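Conserved hypothetical protein (Bacteroides thetaiotaomicron, PDB 2FB6) is of unknown function, a small single-domain alpha/beta protein built on a five-stranded parallel sheet flanked by helices. Local coordinates at residues M100-P103 / L104-L108. Residues are numbered along the deposited sequence; the frame is centred on the assembly and turned at random.
Sequences MGIP and LTEYL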
HETATM    1  N   MSE A 100       2.980   9.402   8.098  1.00 12.28           N
HETATM    2  CA  MSE A 100       2.409   8.074   8.362  1.00 12.40           C
HETATM    3  C   MSE A 100       2.516   7.585   9.801  1.00 12.22           C
HETATM    4  O   MSE A 100       2.011   6.506  10.115  1.00 13.03           O
HETATM    5  CB  MSE A 100       3.043   7.031   7.422  1.00 12.90           C
HETATM    6  CG  MSE A 100       2.416   6.965   6.058  1.00 15.93           C
HETATM    7 SE   MSE A 100       0.524   6.506   6.140  0.70 14.92          SE
HETATM    8  CE  MSE A 100       0.529   4.915   7.199  1.00 17.97           C
ATOM      9  N   GLY A 101       3.150   8.365  10.673  1.00 12.31           N
ATOM     10  CA  GLY A 101       3.369   7.912  12.048  1.00 12.58           C
ATOM     11  C   GLY A 101       2.089   7.690  12.831  1.00 13.19           C
ATOM     12  O   GLY A 101       1.889   6.628  13.460  1.00 13.37           O
ATOM     13  N   ILE A 102       1.204   8.683  12.781  1.00 13.31           N
ATOM     14  CA  ILE A 102      -0.077   8.568  13.478  1.00 14.02           C
ATOM     15  C   ILE A 102      -0.955   7.478  12.853  1.00 13.35           C
ATOM     16  O   ILE A 102      -1.464   6.631  13.575  1.00 13.33           O
ATOM     17  CB  ILE A 102      -0.810   9.945  13.559  1.00 14.85           C
ATOM     18  CG1 ILE A 102      -0.026  10.905  14.446  1.00 17.62           C
ATOM     19  CG2 ILE A 102      -2.263   9.781  14.053  1.00 16.30           C
ATOM     20  CD1 ILE A 102       0.208  10.390  15.829  1.00 19.64           C
ATOM     21  N   PRO A 103      -1.154   7.507  11.523  1.00 13.36           N
ATOM     22  CA  PRO A 103      -1.940   6.428  10.926  1.00 12.98           C
ATOM     23  C   PRO A 103      -1.459   5.016  11.280  1.00 12.35           C
ATOM     24  O   PRO A 103      -2.279   4.170  11.670  1.00 12.04           O
ATOM     25  CB  PRO A 103      -1.842   6.714   9.421  1.00 13.20           C
ATOM     26  CG  PRO A 103      -1.696   8.205   9.354  1.00 14.35           C
ATOM     27  CD  PRO A 103      -0.817   8.550  10.525  1.00 13.81           C
ATOM     28  N   LEU A 104      -0.164   4.735  11.145  1.00 12.47           N
ATOM     29  CA  LEU A 104       0.304   3.384  11.460  1.00 11.71           C
ATOM     30  C   LEU A 104       0.038   3.035  12.914  1.00 12.10           C
ATOM     31  O   LEU A 104      -0.393   1.921  13.226  1.00 12.14           O
ATOM     32  CB  LEU A 104       1.778   3.198  11.119  1.00 11.70           C
ATOM     33  CG  LEU A 104       2.334   1.800  11.434  1.00 11.06           C
ATOM     34  CD1 LEU A 104       1.554   0.642  10.757  1.00 12.90           C
ATOM     35  CD2 LEU A 104       3.794   1.728  11.043  1.00 11.71           C
ATOM     36  N   THR A 105       0.308   3.984  13.802  1.00 12.40           N
ATOM     37  CA  THR A 105       0.038   3.779  15.218  1.00 12.90           C
ATOM     38  C   THR A 105      -1.432   3.433  15.413  1.00 13.75           C
ATOM     39  O   THR A 105      -1.752   2.453  16.103  1.00 14.70           O
ATOM     40  CB  THR A 105       0.449   5.013  16.054  1.00 13.26           C
ATOM     41  OG1 THR A 105       1.828   5.325  15.800  1.00 12.13           O
ATOM     42  CG2 THR A 105       0.256   4.739  17.555  1.00 13.91           C
ATOM     43  N   GLU A 106      -2.324   4.195  14.787  1.00 14.12           N
ATOM     44  CA  GLU A 106      -3.750   3.926  14.932  0.60 14.58           C
ATOM     45  C   GLU A 106      -4.128   2.550  14.403  1.00 14.07           C
ATOM     46  O   GLU A 106      -4.902   1.819  15.036  1.00 13.96           O
ATOM     47  CB  GLU A 106      -4.570   5.022  14.257  0.60 15.23           C
ATOM     48  CG  GLU A 106      -4.478   6.358  14.994  0.60 17.86           C
ATOM     49  CD  GLU A 106      -5.226   6.346  16.314  0.60 21.48           C
ATOM     50  OE1 GLU A 106      -6.450   6.070  16.300  0.60 21.57           O
ATOM     51  OE2 GLU A 106      -4.597   6.598  17.363  0.60 21.76           O
ATOM     52  N   TYR A 107      -3.577   2.178  13.245  1.00 12.92           N
ATOM     53  CA  TYR A 107      -3.894   0.863  12.673  1.00 12.38           C
ATOM     54  C   TYR A 107      -3.496  -0.238  13.644  1.00 12.31           C
ATOM     55  O   TYR A 107      -4.244  -1.190  13.864  1.00 12.35           O
ATOM     56  CB  TYR A 107      -3.177   0.633  11.335  1.00 11.89           C
ATOM     57  CG  TYR A 107      -3.454   1.664  10.250  1.00 11.95           C
ATOM     58  CD1 TYR A 107      -4.691   2.332  10.159  1.00 11.84           C
ATOM     59  CD2 TYR A 107      -2.497   1.925   9.276  1.00 12.42           C
ATOM     60  CE1 TYR A 107      -4.933   3.280   9.150  1.00 12.89           C
ATOM     61  CE2 TYR A 107      -2.739   2.855   8.264  1.00 11.17           C
ATOM     62  CZ  TYR A 107      -3.961   3.518   8.201  1.00 12.09           C
ATOM     63  OH  TYR A 107      -4.211   4.427   7.195  1.00 13.26           O
ATOM     64  N   LEU A 108      -2.320  -0.106  14.231  1.00 12.93           N
ATOM     65  CA  LEU A 108      -1.846  -1.114  15.179  1.00 12.79           C
ATOM     66  C   LEU A 108      -2.703  -1.128  16.446  1.00 13.59           C
ATOM     67  O   LEU A 108      -3.099  -2.197  16.922  1.00 14.38           O
ATOM     68  CB  LEU A 108      -0.379  -0.845  15.529  1.00 12.97           C
ATOM     69  CG  LEU A 108       0.609  -1.222  14.425  1.00 13.37           C
ATOM     70  CD1 LEU A 108       1.933  -0.460  14.564  1.00 13.85           C
ATOM     71  CD2 LEU A 108       0.850  -2.746  14.388  1.00 13.68           C
TER
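Pro103 and Tyr107 meet one turn apart near the start of helix 101-109, which packs against the parallel sheet. The carbonyl oxygen of Pro103 accepts the backbone N-H of Tyr107 at 2.9 Å and also sits 3.1 Å above one face of the phenol ring, offset toward its rim. With CG anti to its own carbonyl carbon (chi1 -57°), Tyr107 brings CZ to 4.0 Å from Pro103 CB. Leu104 donates its N-H to Met100 O at 3.0 Å and rests CB against the same oxygen. Ile102 O accepts Glu106 N at 2.9 Å, and their side chains run side by side, CG2 of Ile102 4.2 Å from CG of Glu106. Gly101 O takes Thr105 N and OG1 from opposite faces of its plane. Met100 CE lies 4.0 Å from Tyr107 CE2. Tyr107, Met100 and Pro103 all touch sheet strands, and Tyr107 OH adds a hydrogen bond to Glu75. Losing the ring to an alanine at Tyr107 is likely to strip Pro103 CB and Met100 CE of their aromatic neighbour and Glu75 of its phenolic partner. Pro103 has no N-H to give, but this first turn needs none: the helical bonds begin at Leu104 N, and the proline carbonyl is still used.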